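Local coordinates for protein probable transcriptional regulator (Rhodococcus jostii, PDB 3ON2) that probably acts as a TetR-family transcriptional regulator, with a helix-turn-helix for binding DNA and an all-helical C-terminal domain holding a small-molecule pocket, at residues R70-L75 against G128-D133; A88-L93 against V136-E141; S12-L17 against K51-R56; A19-T24 against R36-E41; A162-I167 against T186-T191. All blocks are in the same frame, centred on the assembly; numbering follows the deposited sequence.

Contact 1. Residues R70-L75 against G128-D133; sequences RLTAAL and GHASMD
Ser131 meets Thr72 where helices 56-81 and 122-144 run side by side in nearly the same direction, their local axes 8.8 Å apart and inclined by 15°. The backbones are drawn close here, with Thr72 CA only 4.7 Å from Ser131 CA. Starting at CB, the Ser131 side chain first meets the hydroxyl of Thr72, whose OG1 lies 3.4 Å from Ser131 CB. One bond further, Ser131 OG is swung opposite its own carbonyl carbon (chi1 -47°), which turns it across the gap to hydrogen-bond Thr72 OG1 at 2.7 Å. The same oxygen has Leu71 CD2 beside it at 4.1 Å. A turn along the first helix, Leu75 CD1 approaches the serine backbone, 4.2 Å from Ser131 O. Thr72 OG1 has a second, weak hydrogen bond to Phe68 O on its own helix, which ties the pair only loosely to the main chain. Leu71, Leu75 and Ser131 all line the pocket occupied in the crystal by a polyether, probably from the crystallisation liquor, and the serine side chain is about 3 Å from that molecule. The chemistry therefore implies a small polar spot, held by a hydroxyl-hydroxyl bond, in a pocket wall flanked by leucines.

Contact 2. Residues A88-L93 against V136-E141; sequences ARFAAL and VRIVTE
Arg89 reaches over to helix 122-144 with an extended chain, its guanidinium passing the end of Ile138 before it meets Glu141. Its NH1 is 3.9 Å from Ile138 CD1 and makes a salt bridge of 3.0 Å to Glu141 OE1. That oxygen comes to the guanidinium edge, near its plane, while the carboxylate itself is turned by 48° against the group. On the next residue, the Phe90 ring is carried across the interface from a CB that does not point straight at the other helix. Its CE1 lies 3.8 Å from Ile138 CG2, and CZ reaches past it to Val139 CG2 at 4.1 Å. The two helices are antiparallel neighbours within the C-terminal domain of a TetR-like fold, crossing at -161° with axes 10.7 Å apart, and Trp193 of the last helix meets the Phe90 ring edge-to-face. A turn beyond Arg89, Leu93 CD1 rests against both CG1 and CG2 of Ile138, at 4.0 Å. Leu93 and Val139 also belong to the polyether pocket, and Val79 of helix 56-81 packs against Arg89, Leu93 and Ile138.

Contact 3. Residues S12-L17 against K51-R56; sequences SLRRVL and KHFRDR
Arg14 and His52 come together through two similar torsions: each has CG anti to its main-chain nitrogen, at chi1 -178° in the arginine and 173° in the histidine. The extended Arg14 chain then runs over the imidazole, and its CB sits 3.7 Å from the centroid of the His52 ring, almost directly above the face, in a CH-pi contact. The guanidinium at the far end stands nearly upright to that ring, 86° from its plane, and keeps NE 4.2 Å from His52 NE2. Along the way Arg14 CG also touches Phe53 CZ at 3.8 Å. The two aromatic residues are themselves packed together, His52 CD2 lying over the middle of the Phe53 ring. Leu17 CB approaches the same phenyl group at its edge, 4.1 Å from CE2, and Leu13 CB meets His52 CB at 3.9 Å. Behind these contacts the backbone makes a classic gamma turn: His52 has a positive phi, and Phe53 N donates to Lys51 O at 2.8 Å. Ser12 caps the start of helix 13-28 through OG, which accepts from Arg15 N. The contact joins that first helix to the connection entering helix 56-81, at the end of the predicted helix-turn-helix; Ala58, Leu59 and Ala62 of the latter helix cover Phe53. With no hydrogen bond between the segments, the chemistry implies that they are held by dispersion and CH-pi packing, the aliphatic part of Arg14 serving as an apolar surface while its charged group lies beyond the imidazole.

Contact 4. Residues A19-T24 against R36-E41; sequences ARAEST and RQLARE. With SO4 (sulfate ion), chain E.
A water gripped from both helices links Thr24 to Glu41: it lies 2.9 Å from Thr24 OG1 and donates to Glu41 OE1 at 2.7 Å. The bridge spans the first two helices of the TetR-type DNA-binding domain, where helix 35-41 opens the predicted helix-turn-helix motif and crosses helix 13-28 at 120°. Between them lies Leu38, its two methyl branches parted over the first helix. CD1 meets Ala21 CB at 3.7 Å, whereas CD2 rests over the backbone at Arg20 and reaches Thr24 OG1 at 3.9 Å. Leu59 and Leu63 of helix 56-81 extend this small apolar core, packing on Leu38 and Ala21 respectively. At the outer margin the Arg20 chain stretches along the end of helix 35-41 and lays one guanidinium face over the last peptide. Glu41 O is 3.0 Å from Arg20 NH1 but lies above the group, so the angle is poor for a hydrogen bond and the approach is probably electrostatic, a cation lying on a carbonyl. The Glu41 carboxylate, bonded to the water, keeps OE1 4.8 Å from Arg20 NH1, too far for a salt bridge. At the other end of helix 35-41, a sulfate probably taken from the crystallisation liquor is held by Arg36 and Leu35 N, a site consistent with one for a DNA phosphate. The bend at chi3 (-77°) folds the Arg36 guanidinium back to the helix start, and a single sulfate oxygen, O2, accepts from both Arg36 N at 2.9 Å and Arg36 NE at 2.7 Å.

Contact 5. Residues A162-I167 against T186-T191; sequences ATFHGI and TAASDT
Thr163 and Ala188 mark the closest backbone approach of two antiparallel helices, their CA atoms 7.4 Å apart and the local axes separated by 10.7 Å at 168°. Ala188 is the centre of the contact. Its single methyl is met by three side chains of the facing helix: Ile167 CD1 comes nearest, 3.5 Å from Ala188 CB, Phe164 CE1 follows at 3.7 Å, and Thr163 CG2 closes in at 3.8 Å. The isoleucine reaches that far because its chain is extended, with chi2 at 175°. Thr163 CG2 also lies over the face of the Phe164 ring, so the threonine methyl is shared between its aromatic neighbour and the alanine, while the threonine hydroxyl is hydrogen-bonded back to Val159 O. Beyond Ala188 the phenyl ring reaches Ser189, whose OG is 3.3 Å from Phe164 CZ. Ser189 N lies at the ring edge, in its plane. The Ser189 hydroxyl makes its hydrogen bond on its own helix, to Val185 O, and thus presents a satisfied oxygen to the aromatic carbons. All the meetings across the helices are van der Waals contacts, with no hydrogen bond among them. Phe164 is also part of the polyether pocket, about 4 Å from the bound molecule. Helices 153-172 and 181-196 are the last two of the C-terminal domain, a pair that commonly builds the dimer interface in TetR-family proteins; Ala94 and Val98 of helix 86-103 pack against Phe164, and Ala94 also touches Ser189.

Contacts 3 and 4 lie in the N-terminal DNA-binding region, contact 4 nested within the loop that contact 3 closes; they share helix 13-28 and their centres are 9 Å apart. The other three belong to the pocket-bearing part of the chain. Contacts 1 and 2 share helix 122-144, have alternating segments and meet where Leu75 packs on Leu93, while contact 5 comes last and touches contact 2. Contacts 2 and 3, about 36 Å apart by centres, lie on opposite sides of the chain's centre. The two regions are joined by helix 56-81 and by the salt bridge between Arg70 and Glu22, a possible route for coupling pocket and DNA-binding region.

Contact 1. Residues R70-L75 against G128-D133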
# COMPACT_ATOMS: atom_id res chain seq x y z
N ARG A 70 6.46 1.89 -0.72
CA ARG A 70 6.60 0.44 -0.76
C ARG A 70 5.45 -0.26 -1.48
O ARG A 70 5.67 -1.27 -2.16
CB ARG A 70 6.79 -0.13 0.65
CG ARG A 70 8.16 0.21 1.23
CD ARG A 70 8.34 -0.50 2.54
NE ARG A 70 7.81 0.31 3.60
CZ ARG A 70 7.34 -0.18 4.74
NH1 ARG A 70 7.28 -1.51 4.94
NH2 ARG A 70 6.90 0.66 5.67
N LEU A 71 4.24 0.27 -1.33
CA LEU A 71 3.09 -0.27 -2.07
C LEU A 71 3.28 -0.06 -3.57
O LEU A 71 3.04 -0.98 -4.37
CB LEU A 71 1.76 0.35 -1.60
CG LEU A 71 0.51 0.03 -2.44
CD1 LEU A 71 0.20 -1.51 -2.53
CD2 LEU A 71 -0.69 0.78 -1.88
N THR A 72 3.69 1.15 -3.96
CA THR A 72 4.00 1.40 -5.36
C THR A 72 5.09 0.44 -5.88
O THR A 72 4.94 -0.16 -6.94
CB THR A 72 4.41 2.88 -5.60
OG1 THR A 72 3.32 3.74 -5.24
CG2 THR A 72 4.77 3.12 -7.09
N ALA A 73 6.18 0.31 -5.13
CA ALA A 73 7.24 -0.64 -5.46
C ALA A 73 6.69 -2.07 -5.69
O ALA A 73 7.04 -2.70 -6.69
CB ALA A 73 8.34 -0.63 -4.35
N ALA A 74 5.80 -2.54 -4.82
CA ALA A 74 5.20 -3.86 -4.92
C ALA A 74 4.33 -4.03 -6.16
O ALA A 74 4.37 -5.08 -6.83
CB ALA A 74 4.37 -4.18 -3.65
N LEU A 75 3.54 -3.01 -6.47
CA LEU A 75 2.72 -3.06 -7.70
C LEU A 75 3.63 -3.07 -8.96
O LEU A 75 3.39 -3.83 -9.89
CB LEU A 75 1.74 -1.87 -7.73
CG LEU A 75 0.74 -1.80 -6.60
CD1 LEU A 75 -0.12 -0.50 -6.66
CD2 LEU A 75 -0.15 -3.09 -6.57
N GLY A 128 0.80 8.66 -2.12
CA GLY A 128 -0.48 7.94 -2.30
C GLY A 128 -1.00 8.05 -3.73
O GLY A 128 -1.50 7.05 -4.33
N HIS A 129 -0.88 9.24 -4.31
CA HIS A 129 -1.29 9.46 -5.70
C HIS A 129 -0.44 8.68 -6.70
O HIS A 129 -0.93 8.30 -7.76
CB HIS A 129 -1.33 10.96 -6.03
CG HIS A 129 -2.43 11.69 -5.33
ND1 HIS A 129 -2.87 12.94 -5.73
CD2 HIS A 129 -3.21 11.34 -4.28
CE1 HIS A 129 -3.85 13.33 -4.93
NE2 HIS A 129 -4.08 12.38 -4.05
N ALA A 130 0.82 8.41 -6.36
CA ALA A 130 1.69 7.60 -7.24
C ALA A 130 1.24 6.15 -7.43
O ALA A 130 1.31 5.63 -8.55
CB ALA A 130 3.16 7.64 -6.74
N SER A 131 0.79 5.51 -6.35
CA SER A 131 0.28 4.14 -6.40
C SER A 131 -0.92 4.12 -7.36
O SER A 131 -1.04 3.24 -8.23
CB SER A 131 -0.10 3.64 -4.98
OG SER A 131 0.92 3.90 -3.96
N MSE A 132 -1.81 5.10 -7.23
CA MSE A 132 -3.00 5.17 -8.07
C MSE A 132 -2.67 5.48 -9.53
O MSE A 132 -3.23 4.86 -10.42
CB MSE A 132 -4.04 6.16 -7.51
CG MSE A 132 -5.32 6.28 -8.38
SE MSE A 132 -6.39 4.63 -8.54
CE MSE A 132 -7.04 4.55 -6.71
N ASP A 133 -1.75 6.43 -9.75
CA ASP A 133 -1.26 6.79 -11.11
C ASP A 133 -0.75 5.60 -11.89
O ASP A 133 -1.06 5.44 -13.08
CB ASP A 133 -0.15 7.86 -11.03
CG ASP A 133 -0.67 9.24 -10.69
OD1 ASP A 133 -1.91 9.44 -10.62
OD2 ASP A 133 0.18 10.15 -10.49

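Contact 2. Residues A88-L93 against V136-E141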
# COMPACT_ATOMS: atom_id res chain seq x y z
N ALA A 88 -3.13 -10.07 -17.97
CA ALA A 88 -2.12 -10.54 -16.99
C ALA A 88 -1.71 -9.46 -15.99
O ALA A 88 -1.54 -9.74 -14.80
CB ALA A 88 -0.90 -11.07 -17.70
N ARG A 89 -1.55 -8.23 -16.47
CA ARG A 89 -1.16 -7.12 -15.60
C ARG A 89 -2.25 -6.79 -14.61
O ARG A 89 -1.96 -6.49 -13.46
CB ARG A 89 -0.85 -5.87 -16.42
CG ARG A 89 0.42 -5.99 -17.19
CD ARG A 89 0.68 -4.74 -18.00
NE ARG A 89 2.02 -4.84 -18.55
CZ ARG A 89 2.76 -3.81 -18.95
NH1 ARG A 89 2.31 -2.56 -18.88
NH2 ARG A 89 3.96 -4.05 -19.43
N PHE A 90 -3.51 -6.77 -15.08
CA PHE A 90 -4.65 -6.48 -14.19
C PHE A 90 -4.72 -7.52 -13.10
O PHE A 90 -4.85 -7.18 -11.93
CB PHE A 90 -5.98 -6.50 -14.97
CG PHE A 90 -6.27 -5.24 -15.77
CD1 PHE A 90 -5.26 -4.53 -16.41
CD2 PHE A 90 -7.59 -4.83 -15.94
CE1 PHE A 90 -5.56 -3.41 -17.18
CE2 PHE A 90 -7.89 -3.70 -16.71
CZ PHE A 90 -6.88 -2.98 -17.32
N ALA A 91 -4.61 -8.80 -13.48
CA ALA A 91 -4.58 -9.90 -12.53
C ALA A 91 -3.41 -9.79 -11.54
O ALA A 91 -3.59 -9.98 -10.33
CB ALA A 91 -4.58 -11.26 -13.25
N ALA A 92 -2.22 -9.47 -12.03
CA ALA A 92 -1.06 -9.36 -11.15
C ALA A 92 -1.17 -8.20 -10.16
O ALA A 92 -0.77 -8.35 -9.00
CB ALA A 92 0.25 -9.23 -11.95
N LEU A 93 -1.66 -7.05 -10.62
CA LEU A 93 -1.83 -5.90 -9.73
C LEU A 93 -2.81 -6.22 -8.62
O LEU A 93 -2.58 -5.83 -7.48
CB LEU A 93 -2.34 -4.66 -10.48
CG LEU A 93 -1.30 -3.92 -11.32
CD1 LEU A 93 -2.03 -2.91 -12.17
CD2 LEU A 93 -0.22 -3.21 -10.48
N VAL A 136 -3.75 3.67 -13.06
CA VAL A 136 -4.44 4.45 -14.11
C VAL A 136 -3.67 4.31 -15.45
O VAL A 136 -4.29 4.16 -16.51
CB VAL A 136 -4.65 5.95 -13.71
CG1 VAL A 136 -5.18 6.82 -14.90
CG2 VAL A 136 -5.60 6.07 -12.52
N ARG A 137 -2.34 4.33 -15.39
CA ARG A 137 -1.46 4.18 -16.58
C ARG A 137 -1.62 2.81 -17.23
O ARG A 137 -1.75 2.73 -18.44
CB ARG A 137 0.00 4.52 -16.24
CG ARG A 137 1.09 3.67 -16.94
CD ARG A 137 2.56 4.17 -16.71
NE ARG A 137 2.96 4.39 -15.31
CZ ARG A 137 2.70 5.51 -14.61
NH1 ARG A 137 2.01 6.49 -15.18
NH2 ARG A 137 3.11 5.64 -13.35
N ILE A 138 -1.66 1.75 -16.41
CA ILE A 138 -1.89 0.37 -16.87
C ILE A 138 -3.26 0.21 -17.55
O ILE A 138 -3.37 -0.49 -18.56
CB ILE A 138 -1.82 -0.63 -15.68
CG1 ILE A 138 -0.47 -0.56 -14.94
CG2 ILE A 138 -2.16 -2.04 -16.12
CD1 ILE A 138 0.66 -1.34 -15.58
N VAL A 139 -4.29 0.84 -16.98
CA VAL A 139 -5.65 0.86 -17.60
C VAL A 139 -5.60 1.63 -18.93
O VAL A 139 -6.12 1.15 -19.94
CB VAL A 139 -6.72 1.49 -16.63
CG1 VAL A 139 -8.07 1.74 -17.34
CG2 VAL A 139 -6.91 0.63 -15.35
N THR A 140 -4.98 2.82 -18.93
CA THR A 140 -4.86 3.66 -20.15
C THR A 140 -4.13 2.90 -21.25
O THR A 140 -4.60 2.88 -22.39
CB THR A 140 -4.17 5.03 -19.86
OG1 THR A 140 -4.87 5.68 -18.81
CG2 THR A 140 -4.20 5.98 -21.08
N GLU A 141 -3.03 2.24 -20.90
CA GLU A 141 -2.27 1.40 -21.85
C GLU A 141 -3.13 0.27 -22.38
O GLU A 141 -3.02 -0.10 -23.55
CB GLU A 141 -0.98 0.85 -21.23
CG GLU A 141 0.07 1.93 -20.85
CD GLU A 141 1.34 1.37 -20.16
OE1 GLU A 141 1.43 0.14 -19.93
OE2 GLU A 141 2.26 2.18 -19.83

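Contact 3. Residues S12-L17 against K51-R56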
# COMPACT_ATOMS: atom_id res chain seq x y z
N SER A 12 21.29 5.02 10.48
CA SER A 12 20.72 6.36 10.75
C SER A 12 19.58 6.24 11.75
O SER A 12 18.85 5.25 11.73
CB SER A 12 20.23 7.06 9.47
OG SER A 12 18.96 6.58 9.05
N LEU A 13 19.45 7.23 12.63
CA LEU A 13 18.34 7.27 13.58
C LEU A 13 16.98 7.18 12.86
O LEU A 13 16.08 6.49 13.30
CB LEU A 13 18.37 8.56 14.40
CG LEU A 13 18.70 8.40 15.86
CD1 LEU A 13 18.62 9.78 16.53
CD2 LEU A 13 17.72 7.39 16.49
N ARG A 14 16.86 7.88 11.73
CA ARG A 14 15.62 7.86 10.98
C ARG A 14 15.24 6.44 10.58
O ARG A 14 14.11 6.00 10.81
CB ARG A 14 15.77 8.71 9.71
CG ARG A 14 14.49 8.78 8.91
CD ARG A 14 14.69 9.52 7.60
NE ARG A 14 13.39 9.92 7.13
CZ ARG A 14 12.61 9.22 6.33
NH1 ARG A 14 13.02 8.07 5.81
NH2 ARG A 14 11.42 9.70 6.01
N ARG A 15 16.18 5.72 9.98
CA ARG A 15 15.87 4.37 9.51
C ARG A 15 15.60 3.42 10.67
O ARG A 15 14.64 2.65 10.63
CB ARG A 15 17.01 3.82 8.66
CG ARG A 15 16.84 2.33 8.35
CD ARG A 15 15.70 2.09 7.37
NE ARG A 15 14.42 1.79 8.02
CZ ARG A 15 13.27 2.25 7.57
NH1 ARG A 15 13.23 3.05 6.50
NH2 ARG A 15 12.15 1.91 8.19
N VAL A 16 16.43 3.50 11.71
CA VAL A 16 16.30 2.59 12.85
C VAL A 16 14.95 2.82 13.52
O VAL A 16 14.23 1.88 13.82
CB VAL A 16 17.44 2.84 13.90
CG1 VAL A 16 17.23 1.98 15.14
CG2 VAL A 16 18.80 2.55 13.30
N LEU A 17 14.62 4.09 13.76
CA LEU A 17 13.33 4.43 14.41
C LEU A 17 12.14 4.02 13.58
O LEU A 17 11.17 3.54 14.13
CB LEU A 17 13.24 5.90 14.78
CG LEU A 17 14.11 6.26 15.99
CD1 LEU A 17 14.02 7.75 16.27
CD2 LEU A 17 13.64 5.49 17.22
N LYS A 51 15.97 12.24 18.74
CA LYS A 51 14.94 11.29 18.35
C LYS A 51 14.80 11.35 16.82
O LYS A 51 13.93 10.68 16.25
CB LYS A 51 13.57 11.64 18.97
CG LYS A 51 13.53 11.86 20.48
CD LYS A 51 12.12 12.29 20.94
CE LYS A 51 11.83 13.81 20.76
NZ LYS A 51 12.13 14.42 19.39
N HIS A 52 15.66 12.15 16.19
CA HIS A 52 15.59 12.53 14.76
C HIS A 52 14.34 13.32 14.38
O HIS A 52 14.43 14.47 13.95
CB HIS A 52 15.74 11.34 13.80
CG HIS A 52 15.50 11.71 12.38
ND1 HIS A 52 16.47 12.29 11.59
CD2 HIS A 52 14.38 11.64 11.62
CE1 HIS A 52 15.96 12.56 10.40
NE2 HIS A 52 14.71 12.16 10.39
N PHE A 53 13.17 12.69 14.53
CA PHE A 53 11.91 13.30 14.15
C PHE A 53 11.55 14.45 15.08
O PHE A 53 11.77 14.38 16.27
CB PHE A 53 10.81 12.24 14.16
CG PHE A 53 11.00 11.19 13.11
CD1 PHE A 53 10.65 11.43 11.78
CD2 PHE A 53 11.55 9.95 13.44
CE1 PHE A 53 10.84 10.46 10.79
CE2 PHE A 53 11.75 8.97 12.45
CZ PHE A 53 11.38 9.23 11.13
N ARG A 54 11.00 15.51 14.51
CA ARG A 54 10.65 16.73 15.26
C ARG A 54 9.56 16.43 16.30
O ARG A 54 9.58 16.99 17.39
CB ARG A 54 10.14 17.78 14.26
CG ARG A 54 9.64 19.09 14.84
CD ARG A 54 10.68 20.21 14.75
NE ARG A 54 11.27 20.36 13.42
CZ ARG A 54 11.08 21.41 12.61
NH1 ARG A 54 11.69 21.44 11.43
NH2 ARG A 54 10.29 22.42 12.97
N ASP A 55 8.61 15.57 15.94
CA ASP A 55 7.50 15.20 16.83
C ASP A 55 6.86 13.92 16.31
O ASP A 55 7.25 13.39 15.26
CB ASP A 55 6.46 16.33 16.91
CG ASP A 55 5.99 16.83 15.52
OD1 ASP A 55 5.89 16.04 14.54
OD2 ASP A 55 5.71 18.04 15.39
N ARG A 56 5.88 13.43 17.06
CA ARG A 56 5.18 12.21 16.72
C ARG A 56 4.59 12.29 15.32
O ARG A 56 4.65 11.31 14.57
CB ARG A 56 4.04 11.94 17.72
CG ARG A 56 3.30 10.61 17.48
CD ARG A 56 2.47 10.20 18.71
NE ARG A 56 2.03 8.82 18.57
CZ ARG A 56 0.78 8.46 18.28
NH1 ARG A 56 0.47 7.18 18.15
NH2 ARG A 56 -0.15 9.38 18.12

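Contact 4. Residues A19-T24 against R36-E41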
# COMPACT_ATOMS: atom_id res chain seq x y z
N ALA A 19 12.00 1.49 11.41
CA ALA A 19 11.87 0.02 11.45
C ALA A 19 11.24 -0.47 12.79
O ALA A 19 10.36 -1.33 12.82
CB ALA A 19 13.21 -0.64 11.23
N ARG A 20 11.71 0.10 13.89
CA ARG A 20 11.13 -0.16 15.21
C ARG A 20 9.65 0.27 15.30
O ARG A 20 8.81 -0.48 15.83
CB ARG A 20 11.94 0.56 16.28
CG ARG A 20 13.20 -0.15 16.70
CD ARG A 20 14.04 0.71 17.61
NE ARG A 20 15.34 0.10 17.91
CZ ARG A 20 15.58 -0.72 18.93
NH1 ARG A 20 14.59 -1.04 19.76
NH2 ARG A 20 16.80 -1.22 19.11
N ALA A 21 9.33 1.48 14.80
CA ALA A 21 7.95 1.99 14.84
C ALA A 21 7.00 1.08 14.10
O ALA A 21 5.89 0.82 14.57
CB ALA A 21 7.87 3.41 14.27
N GLU A 22 7.45 0.59 12.93
CA GLU A 22 6.61 -0.29 12.11
C GLU A 22 6.37 -1.59 12.87
O GLU A 22 5.25 -2.09 12.88
CB GLU A 22 7.23 -0.56 10.74
CG GLU A 22 6.23 -1.22 9.79
CD GLU A 22 6.74 -1.38 8.36
OE1 GLU A 22 7.66 -0.64 7.97
OE2 GLU A 22 6.21 -2.26 7.64
N SER A 23 7.41 -2.11 13.53
CA SER A 23 7.26 -3.35 14.31
C SER A 23 6.23 -3.19 15.46
O SER A 23 5.38 -4.05 15.67
CB SER A 23 8.63 -3.82 14.83
OG SER A 23 8.52 -5.06 15.52
N THR A 24 6.31 -2.09 16.20
CA THR A 24 5.33 -1.78 17.23
C THR A 24 3.92 -1.53 16.66
O THR A 24 2.91 -1.97 17.24
CB THR A 24 5.81 -0.57 18.00
OG1 THR A 24 7.09 -0.88 18.55
CG2 THR A 24 4.84 -0.20 19.12
N ARG A 36 8.94 8.98 21.96
CA ARG A 36 9.79 8.95 23.12
C ARG A 36 10.17 7.53 23.51
O ARG A 36 11.33 7.26 23.78
CB ARG A 36 9.12 9.66 24.28
CG ARG A 36 9.02 11.17 24.09
CD ARG A 36 8.10 11.74 25.16
NE ARG A 36 6.72 11.48 24.81
CZ ARG A 36 5.70 11.55 25.65
NH1 ARG A 36 4.46 11.31 25.22
NH2 ARG A 36 5.92 11.85 26.93
N GLN A 37 9.23 6.60 23.51
CA GLN A 37 9.59 5.22 23.82
C GLN A 37 10.53 4.60 22.78
O GLN A 37 11.49 3.89 23.12
CB GLN A 37 8.34 4.36 23.92
CG GLN A 37 7.60 4.48 25.22
CD GLN A 37 6.56 3.41 25.36
OE1 GLN A 37 5.59 3.37 24.60
NE2 GLN A 37 6.75 2.52 26.32
N LEU A 38 10.26 4.88 21.50
CA LEU A 38 11.03 4.25 20.43
C LEU A 38 12.47 4.72 20.50
O LEU A 38 13.39 3.94 20.32
CB LEU A 38 10.42 4.55 19.07
CG LEU A 38 9.07 3.91 18.84
CD1 LEU A 38 8.33 4.65 17.74
CD2 LEU A 38 9.21 2.40 18.51
N ALA A 39 12.64 6.00 20.80
CA ALA A 39 13.97 6.58 20.94
C ALA A 39 14.77 5.93 22.08
O ALA A 39 15.96 5.70 21.94
CB ALA A 39 13.87 8.09 21.14
N ARG A 40 14.12 5.63 23.21
CA ARG A 40 14.83 5.04 24.35
C ARG A 40 15.13 3.58 24.03
O ARG A 40 16.18 3.07 24.39
CB ARG A 40 14.05 5.12 25.68
CG ARG A 40 13.17 6.37 25.92
CD ARG A 40 13.89 7.73 25.94
NE ARG A 40 13.09 8.74 25.23
CZ ARG A 40 13.33 10.05 25.18
NH1 ARG A 40 14.38 10.59 25.80
NH2 ARG A 40 12.52 10.84 24.49
N GLU A 41 14.18 2.91 23.38
CA GLU A 41 14.34 1.53 22.92
C GLU A 41 15.51 1.36 21.95
O GLU A 41 16.13 0.30 21.91
CB GLU A 41 13.04 1.01 22.30
CG GLU A 41 12.01 0.58 23.35
CD GLU A 41 10.58 0.45 22.82
OE1 GLU A 41 10.36 0.46 21.58
OE2 GLU A 41 9.66 0.33 23.67
S SO4 E . 5.24 10.71 21.66
O1 SO4 E . 4.23 10.23 22.61
O2 SO4 E . 6.56 10.52 22.27
O3 SO4 E . 5.12 9.96 20.40
O4 SO4 E . 5.10 12.13 21.42
O HOH W 1 7.73 0.75 20.90

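Contact 5. Residues A162-I167 against T186-T191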
# COMPACT_ATOMS: atom_id res chain seq x y z
N ALA A 162 -11.60 -0.21 -5.31
CA ALA A 162 -12.69 -0.50 -4.38
C ALA A 162 -12.91 -2.00 -4.30
O ALA A 162 -13.12 -2.54 -3.20
CB ALA A 162 -13.97 0.18 -4.83
N THR A 163 -12.89 -2.66 -5.45
CA THR A 163 -13.06 -4.10 -5.50
C THR A 163 -12.01 -4.83 -4.66
O THR A 163 -12.37 -5.64 -3.79
CB THR A 163 -13.03 -4.64 -6.93
OG1 THR A 163 -14.09 -4.01 -7.67
CG2 THR A 163 -13.21 -6.20 -6.92
N PHE A 164 -10.74 -4.55 -4.92
CA PHE A 164 -9.69 -5.31 -4.23
C PHE A 164 -9.40 -4.82 -2.81
O PHE A 164 -9.04 -5.63 -1.94
CB PHE A 164 -8.46 -5.52 -5.16
CG PHE A 164 -8.84 -6.27 -6.39
CD1 PHE A 164 -9.11 -7.64 -6.32
CD2 PHE A 164 -9.08 -5.61 -7.59
CE1 PHE A 164 -9.56 -8.35 -7.43
CE2 PHE A 164 -9.52 -6.32 -8.73
CZ PHE A 164 -9.75 -7.69 -8.63
N HIS A 165 -9.59 -3.53 -2.55
CA HIS A 165 -9.61 -3.10 -1.15
C HIS A 165 -10.80 -3.71 -0.39
O HIS A 165 -10.69 -4.00 0.80
CB HIS A 165 -9.61 -1.58 -1.00
CG HIS A 165 -9.36 -1.13 0.41
ND1 HIS A 165 -8.16 -1.34 1.05
CD2 HIS A 165 -10.17 -0.51 1.31
CE1 HIS A 165 -8.24 -0.88 2.29
NE2 HIS A 165 -9.43 -0.35 2.46
N GLY A 166 -11.95 -3.84 -1.05
CA GLY A 166 -13.10 -4.53 -0.46
C GLY A 166 -12.79 -5.99 -0.09
O GLY A 166 -13.09 -6.41 1.00
N ILE A 167 -12.17 -6.73 -1.01
CA ILE A 167 -11.71 -8.09 -0.72
C ILE A 167 -10.74 -8.14 0.49
O ILE A 167 -10.94 -8.94 1.43
CB ILE A 167 -11.13 -8.83 -1.99
CG1 ILE A 167 -12.23 -9.05 -3.04
CG2 ILE A 167 -10.56 -10.23 -1.58
CD1 ILE A 167 -11.69 -9.66 -4.40
N THR A 186 -9.28 -13.87 -7.72
CA THR A 186 -9.32 -14.36 -9.12
C THR A 186 -10.69 -14.23 -9.73
O THR A 186 -10.82 -13.75 -10.86
CB THR A 186 -8.81 -15.82 -9.24
OG1 THR A 186 -7.46 -15.86 -8.78
CG2 THR A 186 -8.81 -16.28 -10.69
N ALA A 187 -11.74 -14.59 -8.97
CA ALA A 187 -13.09 -14.47 -9.49
C ALA A 187 -13.41 -12.99 -9.76
O ALA A 187 -13.97 -12.64 -10.81
CB ALA A 187 -14.11 -15.07 -8.53
N ALA A 188 -13.03 -12.12 -8.83
CA ALA A 188 -13.25 -10.67 -9.00
C ALA A 188 -12.47 -10.12 -10.22
O ALA A 188 -12.99 -9.29 -10.99
CB ALA A 188 -12.85 -9.91 -7.71
N SER A 189 -11.23 -10.57 -10.39
CA SER A 189 -10.41 -10.18 -11.58
C SER A 189 -10.99 -10.63 -12.90
O SER A 189 -11.01 -9.83 -13.85
CB SER A 189 -8.94 -10.66 -11.49
OG SER A 189 -8.27 -9.99 -10.43
N ASP A 190 -11.45 -11.88 -12.99
CA ASP A 190 -12.09 -12.40 -14.21
C ASP A 190 -13.38 -11.64 -14.55
O ASP A 190 -13.63 -11.31 -15.71
CB ASP A 190 -12.38 -13.90 -14.10
CG ASP A 190 -11.11 -14.75 -14.05
OD1 ASP A 190 -10.01 -14.24 -14.42
OD2 ASP A 190 -11.21 -15.95 -13.65
N THR A 191 -14.19 -11.36 -13.54
CA THR A 191 -15.46 -10.70 -13.77
C THR A 191 -15.23 -9.24 -14.19
O THR A 191 -15.87 -8.75 -15.12
CB THR A 191 -16.35 -10.80 -12.51
OG1 THR A 191 -16.55 -12.19 -12.18
CG2 THR A 191 -17.70 -10.17 -12.74